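Local coordinates for protein precorrin-3 methylase (PDB 3NUT) that probably transfers a methyl group from S-adenosyl-L-methionine to a precorrin intermediate on the pathway to adenosylcobalamin (vitamin B12), at residues H57-D60 with D66-T69. Residues are numbered along the deposited sequence; the frame is centred on the assembly and turned at random.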
loop_
_atom_site.group_PDB
_atom_site.type_symbol
_atom_site.label_atom_id
_atom_site.label_comp_id
_atom_site.label_asym_id
_atom_site.label_seq_id
_atom_site.Cartn_x
_atom_site.Cartn_y
_atom_site.Cartn_z
ATOM N N HIS A 57 19.708 -3.440 -19.127
ATOM C CA HIS A 57 20.776 -3.991 -18.295
ATOM C C HIS A 57 20.163 -5.058 -17.418
ATOM O O HIS A 57 19.545 -4.740 -16.418
ATOM C CB HIS A 57 21.430 -2.891 -17.436
ATOM C CG HIS A 57 21.898 -1.709 -18.224
ATOM N ND1 HIS A 57 23.218 -1.529 -18.595
ATOM C CD2 HIS A 57 21.215 -0.662 -18.745
ATOM C CE1 HIS A 57 23.330 -0.424 -19.303
ATOM N NE2 HIS A 57 22.132 0.126 -19.407
ATOM N N PRO A 58 20.357 -6.342 -17.771
ATOM C CA PRO A 58 19.650 -7.440 -17.069
ATOM C C PRO A 58 20.147 -7.684 -15.633
ATOM O O PRO A 58 21.349 -7.750 -15.379
ATOM C CB PRO A 58 19.924 -8.669 -17.956
ATOM C CG PRO A 58 20.566 -8.111 -19.227
ATOM C CD PRO A 58 21.256 -6.851 -18.815
ATOM N N THR A 59 19.234 -7.764 -14.692
ATOM C CA THR A 59 19.606 -8.146 -13.346
ATOM C C THR A 59 18.716 -9.314 -12.976
ATOM O O THR A 59 17.710 -9.592 -13.646
ATOM C CB THR A 59 19.433 -6.975 -12.296
ATOM O OG1 THR A 59 18.068 -6.866 -11.896
ATOM C CG2 THR A 59 19.871 -5.632 -12.844
ATOM N N ASP A 60 19.084 -10.022 -11.928
ATOM C CA ASP A 60 18.215 -11.075 -11.437
ATOM C C ASP A 60 17.128 -10.418 -10.593
ATOM O O ASP A 60 17.108 -9.188 -10.430
ATOM C CB ASP A 60 19.015 -12.111 -10.650
ATOM C CG ASP A 60 19.647 -11.527 -9.430
ATOM O OD1 ASP A 60 19.116 -10.507 -8.933
ATOM O OD2 ASP A 60 20.665 -12.089 -8.969
ATOM N N ASP A 66 24.890 -2.715 -5.933
ATOM C CA ASP A 66 25.846 -2.488 -7.032
ATOM C C ASP A 66 25.209 -2.024 -8.346
ATOM O O ASP A 66 25.817 -1.271 -9.118
ATOM C CB ASP A 66 26.671 -3.760 -7.313
ATOM C CG ASP A 66 27.976 -3.827 -6.506
ATOM O OD1 ASP A 66 28.156 -3.028 -5.555
ATOM O OD2 ASP A 66 28.826 -4.709 -6.827
ATOM N N ARG A 67 24.017 -2.517 -8.625
ATOM C CA ARG A 67 23.268 -2.017 -9.748
ATOM C C ARG A 67 22.810 -0.578 -9.505
ATOM O O ARG A 67 22.739 0.200 -10.437
ATOM C CB ARG A 67 22.054 -2.915 -10.024
ATOM C CG ARG A 67 21.168 -3.060 -8.804
ATOM C CD ARG A 67 20.523 -4.428 -8.744
ATOM N NE ARG A 67 19.138 -4.391 -9.210
ATOM C CZ ARG A 67 18.374 -5.472 -9.338
ATOM N NH1 ARG A 67 18.896 -6.670 -9.042
ATOM N NH2 ARG A 67 17.111 -5.359 -9.783
ATOM N N ALA A 68 22.492 -0.233 -8.264
ATOM C CA ALA A 68 22.039 1.119 -7.946
ATOM C C ALA A 68 23.175 2.112 -8.113
ATOM O O ALA A 68 22.977 3.170 -8.680
ATOM C CB ALA A 68 21.455 1.184 -6.542
ATOM N N THR A 69 24.366 1.751 -7.641
ATOM C CA THR A 69 25.587 2.525 -7.853
ATOM C C THR A 69 25.842 2.696 -9.353
ATOM O O THR A 69 26.202 3.784 -9.838
ATOM C CB THR A 69 26.800 1.821 -7.148
ATOM O OG1 THR A 69 26.501 1.633 -5.748
ATOM C CG2 THR A 69 28.094 2.613 -7.303
#
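Thr59 packs against one face of the Arg67 guanidinium, and this is the main touch between segment 57-60 and the first turn of helix 65-76. Its CB sits 3.3 Å from NH1 of Arg67, offset toward the rim of the flat group, while CG2 rests 3.8 Å from Arg67 CZ. OG1 of Thr59 also comes in against the same face, 2.8 Å from Arg67 NH2, but the angle is too poor for a hydrogen bond. The hydroxyl instead donates to its neighbour's carbonyl, Thr59 OG1 to Asp60 O at 2.9 Å, with the donor tilted 17° from the carbonyl plane.

That same carbonyl gives Arg67 its one hydrogen bond here, a weak one: NH1 reaches Asp60 O at 3.4 Å, with the oxygen at the guanidinium edge. Two donors thus converge on a single acceptor. The arginine gets this far with CG between its own N and carbonyl carbon (chi1 56°) and a chain bent at chi2 and chi3.

Charge adds a long salt bridge, 3.8 Å between Asp60 OD1 and Arg67 NH1, the carboxylate turned 48° from the guanidinium plane. The stronger mate of Asp60 is Arg62, which pairs with OD2. A leucine in place of Arg67, with neither N-H nor charge, would probably leave Asp60 O with the Thr59 hydroxyl alone of these two donors, take away the long ionic contact to OD1, and uncover part of the side of Thr59 that the guanidinium shelters.

Around this surface contact, Thr59 also packs on Val39 and Arg67 on Met94 of helix 94-104. Strand 55-58 is an outermost strand of the parallel five-stranded sheet, and the contact ties the residues following it to the next helix, within the beta-alpha-beta crossover to strand 80-85 in this tetrapyrrole methylase fold.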